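Local coordinates for protein Alpha/beta fold hydrolase (Pseudomonas aeruginosa, PDB 6I8W) that degrades membrane phospholipids as a membrane-bound phospholipase A, a bacterial virulence factor with an alpha/beta hydrolase fold, at residues I160-V165 with I237-E242; S109-T114 with R233-P238. One frame throughout, in Å; residues are numbered along the deposited sequence.

Contact 1: residues I160-V165 with I237-E242; sequences IDNAGV and IPLEPE
G164 and L239 join two loops of the alpha/beta hydrolase fold: the one leaving strand 154-160 of the central sheet and the one between helix 208-234 and strand 250-255. One backbone hydrogen bond spans the gap, from L239 N to G164 O at 2.8 Å. Glycine suits position 164 twice over: its phi of 120° would press a CB against the preceding carbonyl oxygen, and that CB would also collide with L239 CD1. The leucine exploits the bare backbone. Its CG, anti to the carbonyl carbon (chi1 -77°), lies over G164 CA, and CD1 runs on to 3.5 Å from A163 O and 3.7 Å from N162 ND2. That amide is steadied by its own hydrogen bond to A163 O, reached from above the carbonyl plane. Next along the chain, E240, whose side chain is bent at chi2 (89°), brings OE2 to 3.2 Å from V165 CA; the same oxygen accepts from M166 N, so a carboxylate suits this place by serving the loop backbone. V165 CG1 meets L239 CB at 4.1 Å. L239 also packs on H141, A144 and L145 of helix 138-149, while N162 and V165 touch M269 of helix 265-269.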
# COMPACT_ATOMS: atom_id res chain seq x y z
N ILE A 160 3.95 0.80 -9.05
CA ILE A 160 3.46 -0.56 -9.13
C ILE A 160 1.94 -0.52 -9.24
O ILE A 160 1.25 -0.35 -8.23
CB ILE A 160 3.92 -1.37 -7.89
CG1 ILE A 160 5.47 -1.36 -7.83
CG2 ILE A 160 3.37 -2.81 -7.94
CD1 ILE A 160 6.06 -2.00 -6.58
N ASP A 161 1.43 -0.66 -10.46
CA ASP A 161 -0.01 -0.55 -10.70
C ASP A 161 -0.56 0.73 -10.06
O ASP A 161 -1.50 0.68 -9.27
CB ASP A 161 -0.74 -1.78 -10.13
CG ASP A 161 -0.20 -3.10 -10.69
OD1 ASP A 161 0.97 -3.43 -10.40
OD2 ASP A 161 -0.94 -3.80 -11.42
N ASN A 162 0.04 1.86 -10.39
CA ASN A 162 -0.34 3.14 -9.78
C ASN A 162 -1.65 3.70 -10.33
O ASN A 162 -1.96 3.48 -11.49
CB ASN A 162 0.76 4.17 -10.00
CG ASN A 162 0.98 4.47 -11.47
OD1 ASN A 162 1.51 3.64 -12.21
ND2 ASN A 162 0.59 5.66 -11.90
N ALA A 163 -2.37 4.44 -9.50
CA ALA A 163 -3.48 5.27 -9.97
C ALA A 163 -2.94 6.57 -10.54
O ALA A 163 -1.76 6.87 -10.36
CB ALA A 163 -4.48 5.54 -8.82
N GLY A 164 -3.78 7.34 -11.22
CA GLY A 164 -3.38 8.66 -11.66
C GLY A 164 -3.40 8.96 -13.15
O GLY A 164 -3.20 10.11 -13.55
N VAL A 165 -3.63 7.95 -13.99
CA VAL A 165 -3.85 8.22 -15.41
C VAL A 165 -5.16 7.63 -15.90
O VAL A 165 -5.75 6.77 -15.25
CB VAL A 165 -2.70 7.68 -16.29
CG1 VAL A 165 -1.38 8.32 -15.91
CG2 VAL A 165 -2.60 6.16 -16.18
N ILE A 237 -6.11 14.24 -8.87
CA ILE A 237 -5.05 14.98 -9.56
C ILE A 237 -4.48 14.14 -10.71
O ILE A 237 -3.84 13.12 -10.48
CB ILE A 237 -3.90 15.36 -8.60
CG1 ILE A 237 -4.43 16.22 -7.44
CG2 ILE A 237 -2.80 16.08 -9.35
CD1 ILE A 237 -3.39 16.53 -6.38
N PRO A 238 -4.74 14.57 -11.95
CA PRO A 238 -4.20 13.84 -13.11
C PRO A 238 -2.68 13.83 -13.11
O PRO A 238 -2.05 14.86 -12.86
CB PRO A 238 -4.75 14.61 -14.30
CG PRO A 238 -5.11 15.97 -13.76
CD PRO A 238 -5.52 15.75 -12.35
N LEU A 239 -2.08 12.67 -13.39
CA LEU A 239 -0.63 12.57 -13.47
C LEU A 239 -0.06 12.98 -14.83
O LEU A 239 1.12 13.33 -14.92
CB LEU A 239 -0.18 11.15 -13.17
CG LEU A 239 -0.17 10.74 -11.70
CD1 LEU A 239 0.34 9.32 -11.59
CD2 LEU A 239 0.68 11.70 -10.89
N GLU A 240 -0.88 12.91 -15.88
CA GLU A 240 -0.40 13.17 -17.24
C GLU A 240 0.39 14.49 -17.36
O GLU A 240 1.44 14.51 -17.99
CB GLU A 240 -1.55 13.13 -18.25
CG GLU A 240 -2.10 11.73 -18.52
CD GLU A 240 -3.22 11.32 -17.56
OE1 GLU A 240 -3.41 12.00 -16.52
OE2 GLU A 240 -3.92 10.33 -17.86
N PRO A 241 -0.11 15.59 -16.75
CA PRO A 241 0.72 16.81 -16.83
C PRO A 241 1.95 16.81 -15.91
O PRO A 241 2.78 17.71 -16.03
CB PRO A 241 -0.25 17.93 -16.42
CG PRO A 241 -1.62 17.32 -16.47
CD PRO A 241 -1.41 15.88 -16.12
N GLU A 242 2.04 15.87 -14.97
CA GLU A 242 3.11 15.91 -13.97
C GLU A 242 4.29 15.00 -14.30
O GLU A 242 5.44 15.32 -13.97
CB GLU A 242 2.55 15.53 -12.58
CG GLU A 242 1.27 16.29 -12.16
CD GLU A 242 1.42 17.81 -12.24
OE1 GLU A 242 2.53 18.32 -11.95
OE2 GLU A 242 0.42 18.50 -12.56

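Contact 2: residues S109-T114 with R233-P238; sequences SYDVGT and RQRYIP
Apolar contact between I237 and the first turn of helix 112-125 forms the inner part of this interface. I237 CD1, at the end of an extended side chain (chi2 175°), comes to 3.7 Å from both G113 N and G113 CA, and to 4.2 Å from V112 CG2. Glycine suits 113, where a CB would point at the isoleucine and run into CD1. The side chains of V112 and I237 run antiparallel alongside each other, touching through CG2 and CD1, and a branched residue at 112 can also reach M138, H141, I142 and L145 of helix 138-149 and L232 of helix 208-234. Further out, D111 CB packs at 3.7 Å against R235 CB, joining the aliphatic bases of two polar residues.

Two helix ends meet here: helix 112-125 begins just as helix 208-234 has run out, R235 being the first residue to leave helical angles. D111 is the N-cap. A chi1 of 69° folds the carboxylate back over its own backbone, and OD2 accepts from T114 N at 2.8 Å, the amide lying above the carboxylate plane. A short acidic side chain is well suited to this, and its negative charge probably also favours the helix N-terminus.

Polar links across the contact are less direct. One water accepts from V112 N at 3.1 Å and donates to R235 O at 2.9 Å, bridging the first amide of one helix to a carbonyl just past the end of the other. Nearer solvent, the extended arginine chain carries its guanidinium toward S109, with R235 NH1 modelled 3.0 Å from S109 OG, although the place of that hydroxyl is uncertain. Q231 of helix 208-234 accepts from Y110 N.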
# COMPACT_ATOMS: atom_id res chain seq x y z
N SER A 109 -7.76 16.54 4.84
CA SER A 109 -7.80 16.19 3.43
C SER A 109 -6.94 14.93 3.19
O SER A 109 -5.83 14.82 3.71
CB SER A 109 -7.31 17.35 2.57
OG SER A 109 -7.27 16.96 1.21
N TYR A 110 -7.45 14.02 2.38
CA TYR A 110 -6.73 12.80 2.09
C TYR A 110 -6.49 12.64 0.60
O TYR A 110 -6.22 11.53 0.13
CB TYR A 110 -7.48 11.59 2.65
CG TYR A 110 -7.52 11.57 4.16
CD1 TYR A 110 -6.44 11.11 4.89
CD2 TYR A 110 -8.64 12.01 4.84
CE1 TYR A 110 -6.47 11.09 6.27
CE2 TYR A 110 -8.69 11.99 6.22
CZ TYR A 110 -7.59 11.52 6.93
OH TYR A 110 -7.61 11.49 8.29
N ASP A 111 -6.58 13.74 -0.14
CA ASP A 111 -6.21 13.74 -1.55
C ASP A 111 -4.73 13.40 -1.71
O ASP A 111 -3.94 13.62 -0.79
CB ASP A 111 -6.51 15.10 -2.19
CG ASP A 111 -5.60 16.18 -1.67
OD1 ASP A 111 -5.91 16.77 -0.61
OD2 ASP A 111 -4.55 16.42 -2.30
N VAL A 112 -4.34 12.91 -2.88
CA VAL A 112 -2.98 12.40 -3.06
C VAL A 112 -1.94 13.52 -3.03
O VAL A 112 -0.77 13.29 -2.72
CB VAL A 112 -2.85 11.60 -4.37
CG1 VAL A 112 -3.65 10.32 -4.29
CG2 VAL A 112 -3.30 12.45 -5.57
N GLY A 113 -2.36 14.74 -3.36
CA GLY A 113 -1.48 15.89 -3.29
C GLY A 113 -1.07 16.23 -1.87
O GLY A 113 0.12 16.39 -1.57
N THR A 114 -2.05 16.34 -0.98
CA THR A 114 -1.80 16.54 0.44
C THR A 114 -0.99 15.35 1.01
O THR A 114 -0.04 15.53 1.77
CB THR A 114 -3.13 16.71 1.21
OG1 THR A 114 -3.89 17.76 0.61
CG2 THR A 114 -2.88 17.03 2.67
N ARG A 233 -11.89 10.79 -5.50
CA ARG A 233 -12.66 11.08 -6.70
C ARG A 233 -12.81 12.58 -6.94
O ARG A 233 -12.59 13.06 -8.04
CB ARG A 233 -14.04 10.43 -6.64
CG ARG A 233 -14.02 8.92 -6.54
CD ARG A 233 -15.43 8.34 -6.56
NE ARG A 233 -16.00 8.32 -7.91
CZ ARG A 233 -17.15 7.74 -8.22
NH1 ARG A 233 -17.87 7.15 -7.28
NH2 ARG A 233 -17.59 7.76 -9.47
N GLN A 234 -13.21 13.30 -5.89
CA GLN A 234 -13.53 14.73 -6.03
C GLN A 234 -12.28 15.60 -6.12
O GLN A 234 -12.31 16.68 -6.70
CB GLN A 234 -14.40 15.21 -4.87
CG GLN A 234 -15.71 14.47 -4.73
CD GLN A 234 -16.65 14.70 -5.90
OE1 GLN A 234 -16.55 15.71 -6.60
NE2 GLN A 234 -17.56 13.76 -6.11
N ARG A 235 -11.18 15.13 -5.53
CA ARG A 235 -9.94 15.90 -5.48
C ARG A 235 -8.86 15.18 -6.28
O ARG A 235 -7.68 15.23 -5.94
CB ARG A 235 -9.50 16.10 -4.03
CG ARG A 235 -10.58 16.75 -3.16
CD ARG A 235 -10.17 16.88 -1.69
NE ARG A 235 -11.35 17.12 -0.84
CZ ARG A 235 -11.31 17.49 0.43
NH1 ARG A 235 -10.15 17.70 1.04
NH2 ARG A 235 -12.44 17.68 1.10
N TYR A 236 -9.29 14.54 -7.36
CA TYR A 236 -8.40 13.77 -8.22
C TYR A 236 -7.36 14.66 -8.88
O TYR A 236 -7.69 15.72 -9.38
CB TYR A 236 -9.22 13.03 -9.27
CG TYR A 236 -8.43 12.22 -10.27
CD1 TYR A 236 -7.99 10.94 -9.96
CD2 TYR A 236 -8.18 12.71 -11.56
CE1 TYR A 236 -7.29 10.18 -10.88
CE2 TYR A 236 -7.48 11.96 -12.49
CZ TYR A 236 -7.04 10.69 -12.13
OH TYR A 236 -6.35 9.92 -13.04
N ILE A 237 -6.11 14.24 -8.87
CA ILE A 237 -5.05 14.98 -9.56
C ILE A 237 -4.48 14.14 -10.71
O ILE A 237 -3.84 13.12 -10.48
CB ILE A 237 -3.90 15.36 -8.60
CG1 ILE A 237 -4.43 16.22 -7.44
CG2 ILE A 237 -2.80 16.08 -9.35
CD1 ILE A 237 -3.39 16.53 -6.38
N PRO A 238 -4.74 14.57 -11.95
CA PRO A 238 -4.20 13.84 -13.11
C PRO A 238 -2.68 13.83 -13.11
O PRO A 238 -2.05 14.86 -12.86
CB PRO A 238 -4.75 14.61 -14.30
CG PRO A 238 -5.11 15.97 -13.76
CD PRO A 238 -5.52 15.75 -12.35
O HOH W 1 -6.76 12.76 -4.81

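How the contacts relate
Contacts 1 and 2 have centres 11 Å apart, and their second segments overlap along the chain, sharing I237 and P238. Residue I237 turns its side chain to contact 2, whereas its carbonyl accepts from H141 of helix 138-149, which also touches L239 and V112. Y236 ties the two together, its OH lying 3.2 Å from G164 O in a probable hydrogen bond, so that the G164 carbonyl, which also accepts from L239 N, probably has two donors. Contact 1 is closer to the apparent active site: A163 lies near the putative S137-H286-D258 triad and about 9 Å from bound myristic acid, measured from its side chain; the side chain of V112 in contact 2 is about 12 Å from that ligand.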